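Local coordinates for kinesin-like protein KIF19 (Mus musculus, PDB 5GSZ) that moves toward microtubule plus ends using ATP and depolymerizes microtubules at ciliary tips to regulate the length of motile cilia, at residues V146-L151 against Q197-G202; I33-D38 against V43-M48; G91-Y96 against R133-T138. All coordinates share one frame; numbering follows the deposited sequence.

Interaction 1 of 3, residues V146-L151 against Q197-G202; sequences VSMSYL and QLLMKG
Leu-199 carries the apolar part of this contact with one methyl group. Its CD2 meets the terminal methyl of Met-148 end on, with Met-148 CE and Leu-199 CD2 3.7 Å apart. The Met-148 chain bends at its last torsion (chi3 -99°), and this sets CE against the leucine. The same methyl also makes the aromatic contact. Leu-199 CD2 lies over one face of the Tyr-150 ring, 4.0 Å from the centroid and 24° off the ring normal. It is offset toward the rim, and the nearest ring atom is Tyr-150 CD2, at 3.7 Å from Leu-199 CD2. This is a CH-pi contact. In Tyr-150, CG stands anti to the backbone N (chi1 -168°), which carries the ring out to the helix.

Backbone packing adds a smaller share. The CE2 atom of Tyr-150 comes 4.1 Å from the carbonyl C of Gly-202, at a slant to the ring. Gly-202 has no side chain, so its backbone lies next to the ring.

The polar end of Tyr-150 is satisfied just beyond the segment, where OH hydrogen-bonds to Asn-203 OD1. Strand 142-154 belongs to the central mixed sheet of the kinesin motor domain, and helix 192-203 packs against the face of the sheet that bears Met-148 and Tyr-150. The two short axes run nearly parallel, 9.9 Å apart. Tyr-124 of helix 123-136 touches Leu-199, and Leu-128 touches Met-148. The contact between strand and helix is therefore apolar and buried, with the tyrosine ring held by a methyl on its face and by a hydrogen bond at its hydroxyl.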
loop_
_atom_site.group_PDB
_atom_site.type_symbol
_atom_site.label_atom_id
_atom_site.label_comp_id
_atom_site.label_asym_id
_atom_site.label_seq_id
_atom_site.Cartn_x
_atom_site.Cartn_y
_atom_site.Cartn_z
ATOM N N VAL A 146 -11.700 -18.719 2.873
ATOM C CA VAL A 146 -10.815 -17.577 3.049
ATOM C C VAL A 146 -9.424 -18.083 3.371
ATOM O O VAL A 146 -9.251 -18.843 4.330
ATOM C CB VAL A 146 -11.293 -16.650 4.173
ATOM C CG1 VAL A 146 -10.425 -15.418 4.209
ATOM C CG2 VAL A 146 -12.728 -16.304 3.997
ATOM N N SER A 147 -8.437 -17.645 2.592
ATOM C CA SER A 147 -7.033 -17.826 2.929
ATOM C C SER A 147 -6.300 -16.496 2.809
ATOM O O SER A 147 -6.686 -15.630 2.017
ATOM C CB SER A 147 -6.382 -18.860 2.024
ATOM O OG SER A 147 -6.434 -18.415 0.681
ATOM N N MET A 148 -5.238 -16.333 3.605
ATOM C CA MET A 148 -4.374 -15.161 3.495
ATOM C C MET A 148 -2.914 -15.573 3.521
ATOM O O MET A 148 -2.537 -16.553 4.164
ATOM C CB MET A 148 -4.596 -14.144 4.611
ATOM C CG MET A 148 -4.349 -14.703 5.969
ATOM S SD MET A 148 -4.456 -13.450 7.247
ATOM C CE MET A 148 -2.734 -13.059 7.516
ATOM N N SER A 149 -2.095 -14.804 2.820
ATOM C CA SER A 149 -0.657 -14.996 2.826
ATOM C C SER A 149 0.009 -13.663 3.091
ATOM O O SER A 149 -0.598 -12.605 2.925
ATOM C CB SER A 149 -0.158 -15.568 1.511
ATOM O OG SER A 149 -0.713 -16.839 1.305
ATOM N N TYR A 150 1.279 -13.721 3.474
ATOM C CA TYR A 150 2.016 -12.508 3.825
ATOM C C TYR A 150 3.462 -12.703 3.393
ATOM O O TYR A 150 4.184 -13.499 3.994
ATOM C CB TYR A 150 1.901 -12.237 5.319
ATOM C CG TYR A 150 2.368 -10.891 5.773
ATOM C CD1 TYR A 150 2.031 -9.743 5.078
ATOM C CD2 TYR A 150 3.110 -10.758 6.950
ATOM C CE1 TYR A 150 2.461 -8.472 5.528
ATOM C CE2 TYR A 150 3.523 -9.511 7.413
ATOM C CZ TYR A 150 3.198 -8.380 6.703
ATOM O OH TYR A 150 3.618 -7.167 7.162
ATOM N N LEU A 151 3.883 -11.984 2.358
ATOM C CA LEU A 151 5.170 -12.230 1.725
ATOM C C LEU A 151 5.978 -10.935 1.644
ATOM O O LEU A 151 5.440 -9.831 1.790
ATOM C CB LEU A 151 4.966 -12.844 0.333
ATOM C CG LEU A 151 4.204 -11.946 -0.637
ATOM C CD1 LEU A 151 5.083 -11.494 -1.786
ATOM C CD2 LEU A 151 2.955 -12.625 -1.115
ATOM N N GLN A 197 -0.841 -11.172 15.941
ATOM C CA GLN A 197 0.425 -11.762 16.357
ATOM C C GLN A 197 1.148 -12.380 15.166
ATOM O O GLN A 197 2.370 -12.225 15.029
ATOM C CB GLN A 197 0.193 -12.789 17.468
ATOM N N LEU A 198 0.402 -13.056 14.280
ATOM C CA LEU A 198 0.987 -13.585 13.052
ATOM C C LEU A 198 1.694 -12.489 12.274
ATOM O O LEU A 198 2.874 -12.612 11.928
ATOM C CB LEU A 198 -0.092 -14.215 12.176
ATOM C CG LEU A 198 -0.486 -15.642 12.507
ATOM C CD1 LEU A 198 -1.622 -16.114 11.626
ATOM C CD2 LEU A 198 0.705 -16.533 12.345
ATOM N N LEU A 199 0.966 -11.401 11.996
ATOM C CA LEU A 199 1.473 -10.326 11.153
ATOM C C LEU A 199 2.578 -9.537 11.834
ATOM O O LEU A 199 3.474 -9.036 11.151
ATOM C CB LEU A 199 0.331 -9.401 10.752
ATOM C CG LEU A 199 -0.733 -10.114 9.932
ATOM C CD1 LEU A 199 -1.849 -9.172 9.515
ATOM C CD2 LEU A 199 -0.080 -10.789 8.739
ATOM N N MET A 200 2.531 -9.410 13.167
ATOM C CA MET A 200 3.626 -8.761 13.881
ATOM C C MET A 200 4.912 -9.568 13.736
ATOM O O MET A 200 5.943 -9.041 13.316
ATOM C CB MET A 200 3.271 -8.573 15.355
ATOM C CG MET A 200 2.304 -7.430 15.698
ATOM S SD MET A 200 2.834 -5.740 15.346
ATOM C CE MET A 200 4.337 -5.572 16.316
ATOM N N LYS A 201 4.860 -10.860 14.054
ATOM C CA LYS A 201 6.055 -11.700 13.966
ATOM C C LYS A 201 6.548 -11.827 12.529
ATOM O O LYS A 201 7.766 -11.802 12.280
ATOM C CB LYS A 201 5.770 -13.086 14.553
ATOM N N GLY A 202 5.616 -11.983 11.573
ATOM C CA GLY A 202 6.003 -12.069 10.176
ATOM C C GLY A 202 6.656 -10.797 9.674
ATOM O O GLY A 202 7.501 -10.833 8.771
#

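Interaction 2 of 3, residues I33-D38 against V43-M48; sequences IAHKMD and VLMDPM
Ile-33 O accepts a hydrogen bond from Met-45 N at 2.7 Å, with the donor in the carbonyl plane. His-35 and Val-43 then form a hydrogen-bonded antiparallel pair. His-35 N gives to Val-43 O at 3.1 Å, and Val-43 N gives to His-35 O at 3.0 Å. The second of these donors is tilted 24° from the carbonyl plane. Between these bonds, Ala-34 and Leu-44 form a non-hydrogen-bonded pair. CA-H...O contacts from Leu-44 to Ile-33 O and from Ala-34 to Val-43 O supplement the bonding.

The two strands make a beta hairpin in the motor domain, with strand 34-36 at the edge of a small three-stranded antiparallel sheet and strand 41-45 in the middle. Strand 62-66 lies beyond it.

Ile-33 has the most extensive packing. Its CG1 sits between the backbone N and the carbonyl carbon (chi1 67°), and CD1 meets two residues of the other segment. Ile-33 CD1 lies 4.1 Å from Leu-44 CD1, the two side chains running side by side. The same CD1 meets Pro-47 CD at 4.0 Å. Phe-330 of helix 330-340 touches both Ile-33 and Leu-44. With an alanine here, CG1, CG2 and CD1 are gone, which would probably open a gap beside Leu-44 and Pro-47 and leave Phe-330 with less to pack on.

On the face bearing His-35 and Val-43, Met-37 CG lies 3.6 Å from Val-43 CG2, coming across the valine obliquely. The Met-45 methyl CE approaches the His-35 ring at a slant, near CE1 and ND1. Its sulfur is 5.4 Å from the ring centroid, also oblique.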
loop_
_atom_site.group_PDB
_atom_site.type_symbol
_atom_site.label_atom_id
_atom_site.label_comp_id
_atom_site.label_asym_id
_atom_site.label_seq_id
_atom_site.Cartn_x
_atom_site.Cartn_y
_atom_site.Cartn_z
ATOM N N ILE A 33 4.876 22.782 8.336
ATOM C CA ILE A 33 4.676 23.376 7.021
ATOM C C ILE A 33 3.606 22.608 6.250
ATOM O O ILE A 33 3.179 23.024 5.169
ATOM C CB ILE A 33 5.999 23.410 6.240
ATOM C CG1 ILE A 33 6.456 21.983 5.907
ATOM C CG2 ILE A 33 7.070 24.171 7.027
ATOM C CD1 ILE A 33 7.599 21.944 4.971
ATOM N N ALA A 34 3.167 21.478 6.788
ATOM C CA ALA A 34 2.074 20.722 6.197
ATOM C C ALA A 34 0.842 20.915 7.059
ATOM O O ALA A 34 0.917 20.789 8.287
ATOM C CB ALA A 34 2.419 19.236 6.066
ATOM N N HIS A 35 -0.285 21.221 6.420
ATOM C CA HIS A 35 -1.515 21.543 7.132
ATOM C C HIS A 35 -2.717 20.993 6.385
ATOM O O HIS A 35 -2.976 21.372 5.240
ATOM C CB HIS A 35 -1.650 23.057 7.340
ATOM C CG HIS A 35 -0.741 23.589 8.406
ATOM N ND1 HIS A 35 0.540 24.024 8.144
ATOM C CD2 HIS A 35 -0.912 23.707 9.745
ATOM C CE1 HIS A 35 1.111 24.413 9.271
ATOM N NE2 HIS A 35 0.248 24.234 10.255
ATOM N N LYS A 36 -3.436 20.088 7.034
ATOM C CA LYS A 36 -4.765 19.713 6.579
ATOM C C LYS A 36 -5.667 20.926 6.739
ATOM O O LYS A 36 -5.919 21.372 7.861
ATOM C CB LYS A 36 -5.277 18.525 7.385
ATOM C CG LYS A 36 -6.727 18.231 7.187
ATOM C CD LYS A 36 -7.023 16.813 7.574
ATOM C CE LYS A 36 -8.439 16.443 7.204
ATOM N NZ LYS A 36 -9.344 16.623 8.366
ATOM N N MET A 37 -6.107 21.490 5.620
ATOM C CA MET A 37 -6.903 22.708 5.615
ATOM C C MET A 37 -8.387 22.431 5.567
ATOM O O MET A 37 -9.185 23.366 5.653
ATOM C CB MET A 37 -6.524 23.585 4.419
ATOM C CG MET A 37 -5.142 24.204 4.504
ATOM S SD MET A 37 -4.914 25.078 6.066
ATOM C CE MET A 37 -6.340 26.173 6.049
ATOM N N ASP A 38 -8.766 21.166 5.508
ATOM C CA ASP A 38 -9.959 20.763 4.789
ATOM C C ASP A 38 -9.966 19.243 4.793
ATOM O O ASP A 38 -8.921 18.624 5.010
ATOM C CB ASP A 38 -9.901 21.367 3.378
ATOM C CG ASP A 38 -10.987 20.871 2.464
ATOM O OD1 ASP A 38 -11.889 20.150 2.932
ATOM O OD2 ASP A 38 -10.934 21.220 1.259
ATOM N N VAL A 43 -2.110 21.795 2.430
ATOM C CA VAL A 43 -1.226 22.793 1.837
ATOM C C VAL A 43 0.175 22.593 2.386
ATOM O O VAL A 43 0.368 22.143 3.521
ATOM C CB VAL A 43 -1.703 24.246 2.072
ATOM C CG1 VAL A 43 -3.076 24.459 1.455
ATOM C CG2 VAL A 43 -1.713 24.574 3.549
ATOM N N LEU A 44 1.158 22.921 1.559
ATOM C CA LEU A 44 2.571 22.717 1.873
ATOM C C LEU A 44 3.282 24.067 1.828
ATOM O O LEU A 44 3.608 24.575 0.745
ATOM C CB LEU A 44 3.214 21.730 0.904
ATOM C CG LEU A 44 4.654 21.378 1.244
ATOM C CD1 LEU A 44 4.668 20.516 2.493
ATOM C CD2 LEU A 44 5.311 20.648 0.099
ATOM N N MET A 45 3.520 24.636 3.008
ATOM C CA MET A 45 4.261 25.881 3.109
ATOM C C MET A 45 5.726 25.655 2.762
ATOM O O MET A 45 6.323 24.625 3.089
ATOM C CB MET A 45 4.129 26.477 4.513
ATOM C CG MET A 45 2.699 26.837 4.887
ATOM S SD MET A 45 2.515 27.917 6.334
ATOM C CE MET A 45 2.978 26.844 7.700
ATOM N N ASP A 46 6.295 26.627 2.077
ATOM C CA ASP A 46 7.706 26.612 1.762
ATOM C C ASP A 46 8.454 27.257 2.922
ATOM O O ASP A 46 8.163 28.412 3.262
ATOM C CB ASP A 46 7.945 27.368 0.459
ATOM C CG ASP A 46 9.267 27.025 -0.202
ATOM O OD1 ASP A 46 10.220 26.625 0.496
ATOM O OD2 ASP A 46 9.333 27.123 -1.450
ATOM N N PRO A 47 9.365 26.545 3.602
ATOM C CA PRO A 47 10.291 27.230 4.515
ATOM C C PRO A 47 11.295 28.033 3.704
ATOM O O PRO A 47 11.205 28.060 2.474
ATOM C CB PRO A 47 10.959 26.077 5.267
ATOM C CG PRO A 47 10.934 24.955 4.273
ATOM C CD PRO A 47 9.630 25.099 3.531
ATOM N N MET A 48 12.265 28.680 4.331
ATOM C CA MET A 48 13.248 29.406 3.545
ATOM C C MET A 48 14.652 29.070 4.040
ATOM O O MET A 48 14.832 28.402 5.062
ATOM C CB MET A 48 12.956 30.915 3.570
ATOM C CG MET A 48 11.531 31.299 3.056
ATOM S SD MET A 48 11.130 30.854 1.331
ATOM C CE MET A 48 9.534 31.620 1.031
#

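Interaction 3 of 3, residues G91-Y96 against R133-T138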
loop_
_atom_site.group_PDB
_atom_site.type_symbol
_atom_site.label_atom_id
_atom_site.label_comp_id
_atom_site.label_asym_id
_atom_site.label_seq_id
_atom_site.Cartn_x
_atom_site.Cartn_y
_atom_site.Cartn_z
ATOM N N GLY A 91 -17.299 -5.841 -2.240
ATOM C CA GLY A 91 -16.897 -6.307 -3.557
ATOM C C GLY A 91 -15.978 -7.515 -3.509
ATOM O O GLY A 91 -16.049 -8.396 -4.375
ATOM N N VAL A 92 -15.100 -7.578 -2.506
ATOM C CA VAL A 92 -14.117 -8.649 -2.484
ATOM C C VAL A 92 -14.797 -9.991 -2.268
ATOM O O VAL A 92 -14.444 -10.991 -2.904
ATOM C CB VAL A 92 -13.031 -8.371 -1.428
ATOM C CG1 VAL A 92 -12.149 -9.584 -1.240
ATOM C CG2 VAL A 92 -12.176 -7.189 -1.869
ATOM N N ILE A 93 -15.789 -10.049 -1.387
ATOM C CA ILE A 93 -16.416 -11.343 -1.172
ATOM C C ILE A 93 -17.377 -11.667 -2.306
ATOM O O ILE A 93 -17.724 -12.832 -2.498
ATOM C CB ILE A 93 -17.101 -11.403 0.203
ATOM C CG1 ILE A 93 -18.150 -10.321 0.356
ATOM C CG2 ILE A 93 -16.095 -11.227 1.325
ATOM C CD1 ILE A 93 -18.846 -10.436 1.697
ATOM N N SER A 94 -17.766 -10.672 -3.091
ATOM C CA SER A 94 -18.607 -10.836 -4.267
ATOM C C SER A 94 -17.832 -11.254 -5.504
ATOM O O SER A 94 -18.443 -11.398 -6.569
ATOM C CB SER A 94 -19.336 -9.526 -4.564
ATOM O OG SER A 94 -20.196 -9.189 -3.491
ATOM N N GLY A 95 -16.508 -11.403 -5.404
ATOM C CA GLY A 95 -15.677 -11.783 -6.527
ATOM C C GLY A 95 -14.902 -10.666 -7.195
ATOM O O GLY A 95 -14.174 -10.932 -8.161
ATOM N N TYR A 96 -15.013 -9.435 -6.726
ATOM C CA TYR A 96 -14.216 -8.382 -7.330
ATOM C C TYR A 96 -12.861 -8.271 -6.624
ATOM O O TYR A 96 -12.681 -8.739 -5.494
ATOM C CB TYR A 96 -14.988 -7.064 -7.309
ATOM C CG TYR A 96 -16.154 -7.088 -8.274
ATOM C CD1 TYR A 96 -17.333 -7.772 -7.974
ATOM C CD2 TYR A 96 -16.054 -6.482 -9.523
ATOM C CE1 TYR A 96 -18.397 -7.803 -8.876
ATOM C CE2 TYR A 96 -17.103 -6.508 -10.427
ATOM C CZ TYR A 96 -18.272 -7.172 -10.102
ATOM O OH TYR A 96 -19.318 -7.205 -11.008
ATOM N N ARG A 133 -17.104 -10.650 9.429
ATOM C CA ARG A 133 -18.485 -10.294 9.741
ATOM C C ARG A 133 -19.358 -10.332 8.491
ATOM O O ARG A 133 -20.405 -10.990 8.469
ATOM C CB ARG A 133 -18.547 -8.909 10.382
ATOM C CG ARG A 133 -18.049 -8.866 11.804
ATOM C CD ARG A 133 -18.409 -7.550 12.450
ATOM N NE ARG A 133 -17.895 -7.513 13.807
ATOM C CZ ARG A 133 -16.712 -7.011 14.138
ATOM N NH1 ARG A 133 -15.930 -6.476 13.200
ATOM N NH2 ARG A 133 -16.322 -7.028 15.409
ATOM N N ALA A 134 -18.949 -9.603 7.450
ATOM C CA ALA A 134 -19.653 -9.634 6.176
ATOM C C ALA A 134 -19.850 -11.055 5.670
ATOM O O ALA A 134 -20.865 -11.354 5.027
ATOM C CB ALA A 134 -18.882 -8.813 5.142
ATOM N N ILE A 135 -18.901 -11.948 5.954
ATOM C CA ILE A 135 -19.039 -13.325 5.502
ATOM C C ILE A 135 -20.126 -14.046 6.288
ATOM O O ILE A 135 -20.907 -14.818 5.718
ATOM C CB ILE A 135 -17.687 -14.058 5.581
ATOM C CG1 ILE A 135 -16.820 -13.672 4.381
ATOM C CG2 ILE A 135 -17.875 -15.561 5.629
ATOM C CD1 ILE A 135 -15.481 -14.305 4.400
ATOM N N GLU A 136 -20.221 -13.797 7.599
ATOM C CA GLU A 136 -21.250 -14.494 8.365
ATOM C C GLU A 136 -22.630 -13.860 8.175
ATOM O O GLU A 136 -23.639 -14.577 8.167
ATOM C CB GLU A 136 -20.871 -14.566 9.848
ATOM C CG GLU A 136 -21.802 -15.482 10.637
ATOM C CD GLU A 136 -21.637 -16.984 10.300
ATOM O OE1 GLU A 136 -20.489 -17.506 10.314
ATOM O OE2 GLU A 136 -22.672 -17.640 10.004
ATOM N N GLU A 137 -22.705 -12.543 7.977
ATOM C CA GLU A 137 -24.010 -11.954 7.705
ATOM C C GLU A 137 -24.584 -12.407 6.374
ATOM O O GLU A 137 -25.745 -12.109 6.096
ATOM C CB GLU A 137 -23.935 -10.423 7.739
ATOM N N THR A 138 -23.801 -13.095 5.534
ATOM C CA THR A 138 -24.305 -13.624 4.274
ATOM C C THR A 138 -24.144 -15.136 4.137
ATOM O O THR A 138 -24.449 -15.680 3.072
ATOM C CB THR A 138 -23.628 -12.923 3.083
ATOM O OG1 THR A 138 -22.206 -13.066 3.174
ATOM C CG2 THR A 138 -23.972 -11.447 3.068
#
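This is a small apolar contact between the C-terminal end of helix 89-93 and the last part of helix 123-136. It sits toward the edge of the motor domain, away from the annotated nucleotide site. The nearest backbones are those of Ile-93 and Ile-135, whose CA atoms are 7.4 Å apart.

Ile-93 does the touching from its helix, and it uses two branches. Its CD1 reaches Ala-134, with Ile-93 CD1 3.8 Å from Ala-134 CB. CG1 lies between the backbone N and the carbonyl carbon (chi1 58°), and the extended chi2 carries CD1 to the alanine. The other branch, CG2, meets Ile-135, with Ile-93 CG2 4.0 Å from Ile-135 CG1. Here the two isoleucine side chains slant across one another. Thus one isoleucine straddles two successive residues of the neighbouring helix. Tyr-144 of strand 142-154 touches both Ile-93 and Ile-135 and so links the pair to the central sheet.

Segment 91-96 turns out of its helix close to the contact. Gly-95 has positive phi (102°), where a CB would be jammed against the carbonyl O of the residue before. Tyr-96 N bonds back to Gly-91 O at 2.8 Å, and Gly-95 N reaches Val-92 O at 3.3 Å. In the other segment, Thr-138 OG1 gives a hydrogen bond to Ala-134 O at 2.9 Å, with the donor in the carbonyl plane. Tyr-144 OH is a second polar partner of Thr-138 OG1.

After Gly-95 the chain enters strand 97-103 of the central sheet. The turn at that glycine, with its two bonds back into the last helical turn, is a Schellman motif, a common way for a helix to end.

Interactions 1 and 3 are neighbours. Their centres are 20 Å apart, and they touch where Val-146 CG2 packs on Ile-135 CD1. Helix 123-136 is followed in the chain by strand 142-154; interaction 3 uses the helix and interaction 1 the strand. Interaction 2 stands apart, its centre 37 Å from that of interaction 1 and 40 Å from that of interaction 3. It and interaction 1 lie on opposite sides of the chain's centre. Neither touches the nucleotide. The Tyr-150 side chain is about 6 Å from that of Thr-111 in the ADP pocket, about 9 Å from the magnesium ion and about 10 Å from ADP. That of Ala-34 is about 12 Å from ADP. Interaction 3 lies away from the pocket.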